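Local coordinates for uncharacterized protein (Legionella longbeachae NSW150, PDB 4JZA), which probably hydrolyses phosphoinositides, most likely as a phosphatidylinositol 3-phosphatase of the C-X5-R type that acts on the lipids of the host cell, at residues A352-L357 against S602-E607; D483-L488 against S510-A515; K493-S496 against L501-L504; E535-L540 against D565-Y570. All coordinates share one frame; numbering follows the deposited sequence.

Contact 1 (A352-L357 against S602-E607); sequences AAHSLL and SRHQHE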
# COMPACT_ATOMS: atom_id res chain seq x y z
N ALA A 352 2.54 -6.81 16.02
CA ALA A 352 2.14 -6.27 17.33
C ALA A 352 1.82 -7.40 18.23
O ALA A 352 1.62 -8.55 17.75
CB ALA A 352 0.93 -5.37 17.19
N ALA A 353 1.74 -7.08 19.52
CA ALA A 353 1.29 -8.04 20.50
C ALA A 353 0.04 -7.55 21.17
O ALA A 353 0.02 -6.46 21.73
CB ALA A 353 2.37 -8.26 21.54
N HIS A 354 -0.99 -8.40 21.15
CA HIS A 354 -2.32 -8.09 21.68
C HIS A 354 -2.46 -8.77 23.00
O HIS A 354 -2.18 -9.96 23.10
CB HIS A 354 -3.48 -8.57 20.74
CG HIS A 354 -4.83 -8.18 21.24
ND1 HIS A 354 -5.65 -9.07 21.90
CD2 HIS A 354 -5.47 -6.99 21.28
CE1 HIS A 354 -6.73 -8.44 22.31
NE2 HIS A 354 -6.66 -7.18 21.94
N SER A 355 -2.93 -8.02 23.99
CA SER A 355 -3.20 -8.60 25.30
C SER A 355 -4.45 -7.95 25.87
O SER A 355 -4.94 -6.95 25.35
CB SER A 355 -1.98 -8.46 26.25
OG SER A 355 -1.69 -7.11 26.49
N LEU A 356 -4.95 -8.54 26.94
CA LEU A 356 -6.17 -8.15 27.61
C LEU A 356 -5.91 -7.93 29.12
O LEU A 356 -5.41 -8.84 29.80
CB LEU A 356 -7.19 -9.26 27.39
CG LEU A 356 -8.65 -8.94 27.70
CD1 LEU A 356 -9.25 -7.77 26.88
CD2 LEU A 356 -9.41 -10.22 27.44
N LEU A 357 -6.19 -6.74 29.62
CA LEU A 357 -5.95 -6.43 31.03
C LEU A 357 -7.22 -6.00 31.79
O LEU A 357 -8.03 -5.21 31.31
CB LEU A 357 -4.95 -5.31 31.18
CG LEU A 357 -3.63 -5.45 30.45
CD1 LEU A 357 -2.78 -4.26 30.83
CD2 LEU A 357 -2.89 -6.75 30.72
N SER A 602 -16.12 -0.78 20.84
CA SER A 602 -15.10 0.06 21.43
C SER A 602 -14.26 0.63 20.31
O SER A 602 -13.68 1.75 20.43
CB SER A 602 -14.22 -0.74 22.39
OG SER A 602 -13.49 -1.74 21.71
N ARG A 603 -14.19 -0.16 19.24
CA ARG A 603 -13.50 0.21 18.01
C ARG A 603 -12.02 0.15 18.20
O ARG A 603 -11.27 0.71 17.43
CB ARG A 603 -13.87 1.61 17.52
CG ARG A 603 -15.34 1.78 17.16
CD ARG A 603 -15.55 2.94 16.20
NE ARG A 603 -16.31 2.37 15.12
CZ ARG A 603 -15.98 2.36 13.84
NH1 ARG A 603 -14.91 3.01 13.39
NH2 ARG A 603 -16.76 1.72 13.01
N HIS A 604 -11.57 -0.50 19.26
CA HIS A 604 -10.16 -0.65 19.43
C HIS A 604 -9.49 -1.29 18.18
O HIS A 604 -8.51 -0.77 17.68
CB HIS A 604 -9.91 -1.51 20.63
CG HIS A 604 -8.49 -1.92 20.78
ND1 HIS A 604 -7.55 -1.09 21.35
CD2 HIS A 604 -7.84 -3.06 20.46
CE1 HIS A 604 -6.36 -1.68 21.31
NE2 HIS A 604 -6.51 -2.88 20.78
N GLN A 605 -9.99 -2.42 17.70
CA GLN A 605 -9.38 -3.05 16.53
C GLN A 605 -9.51 -2.18 15.29
O GLN A 605 -8.67 -2.24 14.40
CB GLN A 605 -10.07 -4.38 16.22
CG GLN A 605 -9.85 -5.47 17.26
CD GLN A 605 -8.38 -5.80 17.45
OE1 GLN A 605 -7.56 -5.53 16.60
NE2 GLN A 605 -8.05 -6.40 18.58
N HIS A 606 -10.56 -1.39 15.20
CA HIS A 606 -10.78 -0.58 14.03
C HIS A 606 -9.65 0.43 13.94
O HIS A 606 -9.11 0.71 12.84
CB HIS A 606 -12.11 0.18 14.08
CG HIS A 606 -13.34 -0.69 14.07
ND1 HIS A 606 -13.54 -1.72 14.96
CD2 HIS A 606 -14.48 -0.59 13.36
CE1 HIS A 606 -14.74 -2.24 14.76
NE2 HIS A 606 -15.34 -1.56 13.81
N GLU A 607 -9.31 0.99 15.10
CA GLU A 607 -8.25 1.98 15.22
C GLU A 607 -6.90 1.41 14.90
O GLU A 607 -6.05 2.05 14.22
CB GLU A 607 -8.25 2.57 16.62
CG GLU A 607 -9.51 3.36 16.86
CD GLU A 607 -9.50 4.69 16.12
OE1 GLU A 607 -10.63 5.20 15.75
OE2 GLU A 607 -8.36 5.23 15.91
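H354 of strand 352-357 faces the opening turn of helix 604-612 with its CA 10.1 Å from the CA of Q605, so the two backbones stand well apart and imidazole and amide groups span the distance. The strand belongs to the central mixed sheet of the alpha/beta fold, where it runs antiparallel between strands 159-166 and 365-374 and bonds through its backbone to both.

With CG anti to the backbone N (chi1 -177°), the H354 ring leaves the sheet and reaches toward the helix. H604 NE2 lies at the edge of that ring, near its plane. The amide of Q605 comes in obliquely; the two side chains cross at about a right angle, with ring and amide planes 51° apart. A bend at chi2 (-59°) brings the Q605 amide round to the histidine.

The stronger polar bonds of the helical side lie with neighbouring strands. H604 uses both ring nitrogens, ND1 with T147 OG1 and NE2 with D164 OD1, which should fix the rotation of its ring, while Q605 OE1 takes R374 NH1. D565 of helix 556-574 also packs on H354. Just before the helix, S602 OG is hydrogen-bonded to L599 O and to Q162 NE2 of strand 159-166. R603 holds the N-cap position, and beside it the backbone N of H604 adds a weak, nearly straight bond of 3.4 Å to S602 OG.

Contact 2 (D483-L488 against S510-A515); sequences DSQSLL and SVLESA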
# COMPACT_ATOMS: atom_id res chain seq x y z
N ASP A 483 -4.96 -30.76 10.30
CA ASP A 483 -4.25 -29.93 11.25
C ASP A 483 -4.96 -29.78 12.57
O ASP A 483 -4.31 -29.50 13.59
CB ASP A 483 -4.02 -28.55 10.68
CG ASP A 483 -3.08 -28.57 9.51
OD1 ASP A 483 -1.88 -28.96 9.66
OD2 ASP A 483 -3.54 -28.15 8.45
N SER A 484 -6.28 -29.93 12.54
CA SER A 484 -7.06 -30.05 13.77
C SER A 484 -6.73 -31.35 14.53
O SER A 484 -6.50 -31.33 15.74
CB SER A 484 -8.54 -29.96 13.46
OG SER A 484 -8.84 -28.67 12.97
N GLN A 485 -6.66 -32.46 13.81
CA GLN A 485 -6.23 -33.70 14.44
C GLN A 485 -4.85 -33.55 15.08
O GLN A 485 -4.70 -33.94 16.23
CB GLN A 485 -6.24 -34.91 13.49
CG GLN A 485 -7.55 -35.17 12.73
CD GLN A 485 -8.80 -35.09 13.60
OE1 GLN A 485 -8.77 -35.39 14.79
NE2 GLN A 485 -9.93 -34.73 12.99
N SER A 486 -3.86 -33.00 14.38
CA SER A 486 -2.53 -32.92 14.99
C SER A 486 -2.64 -32.06 16.21
O SER A 486 -1.96 -32.34 17.21
CB SER A 486 -1.41 -32.32 14.14
OG SER A 486 -1.70 -32.32 12.77
N LEU A 487 -3.47 -31.00 16.14
CA LEU A 487 -3.59 -30.14 17.30
C LEU A 487 -4.22 -30.91 18.48
O LEU A 487 -3.67 -30.88 19.59
CB LEU A 487 -4.32 -28.86 17.00
CG LEU A 487 -4.01 -27.68 17.95
CD1 LEU A 487 -4.85 -26.48 17.66
CD2 LEU A 487 -4.25 -28.01 19.40
N LEU A 488 -5.34 -31.61 18.26
CA LEU A 488 -5.92 -32.48 19.32
C LEU A 488 -4.93 -33.53 19.86
O LEU A 488 -4.78 -33.72 21.07
CB LEU A 488 -7.17 -33.20 18.83
CG LEU A 488 -8.43 -32.40 19.05
CD1 LEU A 488 -9.57 -32.97 18.24
CD2 LEU A 488 -8.78 -32.36 20.53
N SER A 510 -15.98 -31.01 19.85
CA SER A 510 -17.42 -30.87 19.61
C SER A 510 -17.79 -29.88 18.50
O SER A 510 -18.62 -30.13 17.65
CB SER A 510 -18.10 -30.45 20.91
OG SER A 510 -19.48 -30.23 20.70
N VAL A 511 -17.18 -28.72 18.54
CA VAL A 511 -17.40 -27.71 17.53
C VAL A 511 -16.89 -28.21 16.17
O VAL A 511 -17.58 -28.11 15.17
CB VAL A 511 -16.72 -26.40 17.97
CG1 VAL A 511 -16.83 -25.39 16.88
CG2 VAL A 511 -17.40 -25.87 19.23
N LEU A 512 -15.71 -28.78 16.12
CA LEU A 512 -15.20 -29.40 14.90
C LEU A 512 -16.21 -30.37 14.30
O LEU A 512 -16.45 -30.34 13.10
CB LEU A 512 -13.94 -30.17 15.21
CG LEU A 512 -12.81 -30.07 14.21
CD1 LEU A 512 -11.71 -29.28 14.88
CD2 LEU A 512 -12.30 -31.45 13.87
N GLU A 513 -16.80 -31.25 15.13
CA GLU A 513 -17.73 -32.30 14.66
C GLU A 513 -19.12 -31.79 14.28
O GLU A 513 -19.82 -32.40 13.46
CB GLU A 513 -17.84 -33.45 15.68
CG GLU A 513 -16.68 -34.43 15.64
CD GLU A 513 -16.82 -35.55 16.67
OE1 GLU A 513 -17.97 -35.86 17.07
OE2 GLU A 513 -15.78 -36.11 17.10
N SER A 514 -19.50 -30.64 14.85
CA SER A 514 -20.81 -30.04 14.67
C SER A 514 -21.20 -29.83 13.22
O SER A 514 -22.38 -29.68 12.92
CB SER A 514 -20.88 -28.71 15.38
OG SER A 514 -20.17 -27.77 14.61
N ALA A 515 -20.22 -29.79 12.32
CA ALA A 515 -20.47 -29.67 10.88
C ALA A 515 -21.10 -30.92 10.22
O ALA A 515 -21.78 -30.80 9.21
CB ALA A 515 -19.17 -29.31 10.15
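The contact lies in an antiparallel helical hairpin, made of helix 482-492, a short connection and helix 501-513, at the edge of the alpha/beta domain. S484 and L512 form its centre, with CA atoms 8.2 Å apart. One methyl of the leucine, CD1, sits against the serine, 3.5 Å from S484 CB and 3.5 Å from S484 OG. The second methyl of L512, CD2, lies between the two residues of the first helix, 4.1 Å from both S484 CB and Q485 NE2. A bend at chi2 (-46°) brings the Q485 amide toward L512 and lets the chain pass obliquely by the branched end of the leucine.

The serine hydroxyl lies beside a methyl. Its hydrogen bond is made with the OH of Y508, one turn back along the second helix, so S484 OG is satisfied within the hairpin. Farther along the same helix, V511 O accepts S514 OG at 2.7 Å, in the carbonyl plane on a lone pair, and is also held by R527 NE; R527 NH2 takes L512 O.

L488 also rests on Y508 and Q509. Helix 524-542 lies against both arms of the hairpin: L487 packs on E535 and V511 on L531. D483, bridged to R449, ties the first arm to helix 441-454.

Contact 3 (K493-S496 against L501-L504); sequences KYAS and LQEL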
# COMPACT_ATOMS: atom_id res chain seq x y z
N LYS A 493 -1.71 -34.82 24.93
CA LYS A 493 -0.51 -35.12 25.68
C LYS A 493 -0.41 -34.28 26.94
O LYS A 493 0.15 -34.72 27.91
CB LYS A 493 0.73 -34.87 24.84
CG LYS A 493 0.95 -35.82 23.65
CD LYS A 493 2.26 -35.40 22.93
CE LYS A 493 2.90 -36.46 22.03
NZ LYS A 493 2.36 -36.45 20.65
N TYR A 494 -0.99 -33.08 26.93
CA TYR A 494 -0.86 -32.11 28.05
C TYR A 494 -1.97 -32.15 29.10
O TYR A 494 -1.84 -31.56 30.18
CB TYR A 494 -0.79 -30.66 27.48
CG TYR A 494 0.51 -30.32 26.73
CD1 TYR A 494 0.73 -30.79 25.43
CD2 TYR A 494 1.48 -29.51 27.32
CE1 TYR A 494 1.90 -30.48 24.74
CE2 TYR A 494 2.65 -29.18 26.66
CZ TYR A 494 2.87 -29.67 25.37
OH TYR A 494 4.06 -29.35 24.72
N ALA A 495 -3.07 -32.84 28.79
CA ALA A 495 -4.29 -32.75 29.60
C ALA A 495 -4.17 -33.09 31.08
O ALA A 495 -4.86 -32.50 31.90
CB ALA A 495 -5.38 -33.61 28.99
N SER A 496 -3.34 -34.07 31.40
CA SER A 496 -3.27 -34.59 32.74
C SER A 496 -2.47 -33.73 33.69
O SER A 496 -2.55 -33.93 34.89
CB SER A 496 -2.68 -36.00 32.71
OG SER A 496 -3.37 -36.82 31.77
N LEU A 501 -7.46 -27.56 30.74
CA LEU A 501 -7.30 -27.85 29.34
C LEU A 501 -8.40 -28.76 28.88
O LEU A 501 -8.92 -28.60 27.79
CB LEU A 501 -5.95 -28.46 29.06
CG LEU A 501 -5.60 -28.82 27.61
CD1 LEU A 501 -5.70 -27.57 26.75
CD2 LEU A 501 -4.20 -29.40 27.47
N GLN A 502 -8.79 -29.73 29.69
CA GLN A 502 -9.61 -30.83 29.15
C GLN A 502 -10.93 -30.32 28.60
O GLN A 502 -11.31 -30.68 27.50
CB GLN A 502 -9.82 -31.96 30.19
CG GLN A 502 -10.52 -33.21 29.65
CD GLN A 502 -9.76 -33.89 28.51
OE1 GLN A 502 -8.52 -34.08 28.57
NE2 GLN A 502 -10.50 -34.26 27.46
N GLU A 503 -11.59 -29.44 29.34
CA GLU A 503 -12.87 -28.87 28.91
C GLU A 503 -12.72 -28.08 27.59
O GLU A 503 -13.68 -28.01 26.83
CB GLU A 503 -13.53 -28.01 30.00
CG GLU A 503 -12.78 -26.77 30.50
CD GLU A 503 -13.65 -25.88 31.41
OE1 GLU A 503 -14.87 -25.74 31.13
OE2 GLU A 503 -13.12 -25.28 32.38
N LEU A 504 -11.55 -27.49 27.33
CA LEU A 504 -11.32 -26.85 26.06
C LEU A 504 -11.15 -27.89 24.98
O LEU A 504 -11.66 -27.73 23.89
CB LEU A 504 -10.11 -25.91 26.09
CG LEU A 504 -10.17 -24.66 26.97
CD1 LEU A 504 -8.79 -24.09 27.13
CD2 LEU A 504 -11.06 -23.62 26.39
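L501 and Q502 turn their side chains to different residues of 493-496, the leucine to Y494 and the glutamine to A495. This is where the connection of a helical hairpin meets the first turn of its second helix, the chain having folded back after helix 482-492, and the CA atoms of A495 and Q502 come within 5.7 Å.

L501 holds CG anti to its backbone N (chi1 -180°), which carries the branched end out to the loop. Its CD2 methyl meets Y494 at the base of the side chain, 3.6 Å from Y494 CB, and lies 3.9 Å from the backbone N of A495. The phenol ring takes no part in this touch, for beyond CB the tyrosine leads away from the helix. The leucine methyl thus lies beside both Y494 CB and the peptide that follows.

Q502 approaches A495 from the more exposed side. Its chain bends at chi2 (60°), so that OE1 is brought to the methyl of A495, at 3.2 Å from A495 CB. This is contact of an amide oxygen with carbon, not a hydrogen bond, and at the resolution of the structure its closeness means little. The amide is steadied at its other end, where Q502 NE2 bonds to D506 OD1 one turn along the helix. In the loop, Y494 O bonds to T498 OG1.

Helix 524-542 covers the inner side of the turn, with I538 and T541 against L501 and I542 against Y494. The tyrosine also touches L411, just before strand 412-416, while L504 continues the packing onto T541 and W577.

Contact 4 (E535-L540 against D565-Y570); sequences EQLIIL and DAMILY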
# COMPACT_ATOMS: atom_id res chain seq x y z
N GLU A 535 -8.49 -23.01 19.64
CA GLU A 535 -7.09 -23.22 19.34
C GLU A 535 -6.22 -22.25 20.10
O GLU A 535 -5.19 -22.67 20.64
CB GLU A 535 -6.83 -23.06 17.87
CG GLU A 535 -7.47 -24.15 17.05
CD GLU A 535 -7.33 -23.94 15.53
OE1 GLU A 535 -6.68 -22.97 15.04
OE2 GLU A 535 -7.92 -24.80 14.83
N GLN A 536 -6.59 -20.97 20.16
CA GLN A 536 -5.74 -19.99 20.85
C GLN A 536 -5.82 -20.21 22.32
O GLN A 536 -4.85 -20.03 23.02
CB GLN A 536 -6.15 -18.54 20.58
CG GLN A 536 -6.02 -18.11 19.15
CD GLN A 536 -4.64 -17.75 18.78
OE1 GLN A 536 -3.76 -17.68 19.64
NE2 GLN A 536 -4.41 -17.50 17.48
N LEU A 537 -7.00 -20.55 22.80
CA LEU A 537 -7.18 -20.74 24.24
C LEU A 537 -6.42 -22.00 24.68
O LEU A 537 -5.82 -22.02 25.75
CB LEU A 537 -8.64 -20.82 24.60
CG LEU A 537 -9.38 -19.46 24.57
CD1 LEU A 537 -10.86 -19.73 24.71
CD2 LEU A 537 -8.95 -18.41 25.62
N ILE A 538 -6.41 -23.02 23.84
CA ILE A 538 -5.64 -24.20 24.11
C ILE A 538 -4.17 -23.87 24.25
O ILE A 538 -3.56 -24.17 25.27
CB ILE A 538 -5.89 -25.28 23.05
CG1 ILE A 538 -7.30 -25.86 23.25
CG2 ILE A 538 -4.89 -26.42 23.15
CD1 ILE A 538 -7.88 -26.51 22.00
N ILE A 539 -3.59 -23.24 23.23
CA ILE A 539 -2.20 -22.83 23.28
C ILE A 539 -1.93 -21.97 24.51
O ILE A 539 -0.94 -22.18 25.22
CB ILE A 539 -1.78 -22.08 22.00
CG1 ILE A 539 -1.83 -23.02 20.79
CG2 ILE A 539 -0.35 -21.56 22.09
CD1 ILE A 539 -1.02 -24.30 20.90
N LEU A 540 -2.81 -21.02 24.77
CA LEU A 540 -2.61 -20.15 25.90
C LEU A 540 -2.64 -20.89 27.21
O LEU A 540 -1.77 -20.64 28.03
CB LEU A 540 -3.59 -18.99 25.93
CG LEU A 540 -3.29 -18.02 24.80
CD1 LEU A 540 -4.52 -17.19 24.56
CD2 LEU A 540 -2.08 -17.14 25.10
N ASP A 565 -10.97 -12.39 23.07
CA ASP A 565 -11.14 -11.51 24.24
C ASP A 565 -12.53 -11.74 24.91
O ASP A 565 -12.64 -11.86 26.12
CB ASP A 565 -10.97 -10.03 23.89
CG ASP A 565 -9.50 -9.61 23.71
OD1 ASP A 565 -8.61 -10.34 24.25
OD2 ASP A 565 -9.24 -8.54 23.06
N ALA A 566 -13.59 -11.80 24.12
CA ALA A 566 -14.91 -11.93 24.69
C ALA A 566 -15.07 -13.24 25.47
O ALA A 566 -15.79 -13.27 26.46
CB ALA A 566 -15.96 -11.86 23.60
N MSE A 567 -14.46 -14.33 25.01
CA MSE A 567 -14.56 -15.60 25.73
C MSE A 567 -13.86 -15.49 27.07
O MSE A 567 -14.37 -15.95 28.10
CB MSE A 567 -13.98 -16.72 24.88
CG MSE A 567 -14.93 -17.02 23.73
SE MSE A 567 -14.26 -18.55 22.70
CE MSE A 567 -14.60 -19.93 24.07
N ILE A 568 -12.69 -14.86 27.07
CA ILE A 568 -11.93 -14.64 28.30
C ILE A 568 -12.77 -13.75 29.24
O ILE A 568 -12.89 -14.07 30.40
CB ILE A 568 -10.52 -14.07 27.98
CG1 ILE A 568 -9.69 -15.14 27.28
CG2 ILE A 568 -9.77 -13.59 29.22
CD1 ILE A 568 -8.47 -14.57 26.59
N LEU A 569 -13.37 -12.67 28.76
CA LEU A 569 -14.19 -11.85 29.63
C LEU A 569 -15.42 -12.58 30.16
O LEU A 569 -15.83 -12.37 31.31
CB LEU A 569 -14.65 -10.57 28.91
CG LEU A 569 -13.46 -9.67 28.60
CD1 LEU A 569 -13.92 -8.49 27.79
CD2 LEU A 569 -12.73 -9.21 29.85
N TYR A 570 -15.99 -13.44 29.34
CA TYR A 570 -17.15 -14.25 29.73
C TYR A 570 -16.76 -15.22 30.89
O TYR A 570 -17.40 -15.25 31.94
CB TYR A 570 -17.69 -15.00 28.49
CG TYR A 570 -18.96 -15.76 28.70
CD1 TYR A 570 -18.96 -16.99 29.38
CD2 TYR A 570 -20.19 -15.27 28.25
CE1 TYR A 570 -20.13 -17.67 29.60
CE2 TYR A 570 -21.37 -15.97 28.49
CZ TYR A 570 -21.33 -17.16 29.17
OH TYR A 570 -22.46 -17.88 29.39
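E535 OE1 is gripped by two donors, Q415 NE2 and H466 NE2, while its OE2 bonds to Y508 OH; within the alpha/beta fold this buried carboxylate links helix 524-542 to strand 412-416, to H466 just after strand 462-465, and to helix 501-513. Next to it Q536 pairs with Q415 and with S546 of strand 545-549, the strand that leads into the C-X5-R sequence expected to form the phosphate-binding loop. Helix 556-574 emerges from that loop, and the contact therefore joins the helices before and after the probable catalytic motif.

The join itself is apolar and centres on L537; L537 CA lies 8.7 Å from I568 CA. The two methyls of the leucine divide their partners. L537 CD2 lies against the long branch of I568, 3.7 Å from I568 CG1 and 4.0 Å from I568 CD1, and the two side chains slide past each other in opposite directions. W577 and L504 also pack on L537.

On the next helix D565 is bridged to R372 through OD1, and I568 touches S369, so the helix packs on strand 365-374. The remaining partner is M567, a selenomethionine, whose chain stays extended at chi2 and bends at chi3 (70°), turning its methyl to the leucine. There L537 CD1 meets M567 CE at 3.8 Å and M567 SE at 4.1 Å.

Overall arrangement
Followed from the N terminus, the chain first opens contact 1 at strand 352-357 and closes it only at 602-607, so the other three contacts all fall within that span. Contact 2 opens next at 483-488; contact 3 opens and closes inside it, and both use helix 501-513. Contact 4, from 535-540 to 565-570, follows in series; none of the loops cross. Contacts 2 and 3 each touch contact 4 through helix 524-542, and D565 of contact 4 reaches the strand of contact 1. The set thus connects the outlying helical hairpin, by way of the helices flanking the C-X5-R segment, to the central sheet and helix 604-612.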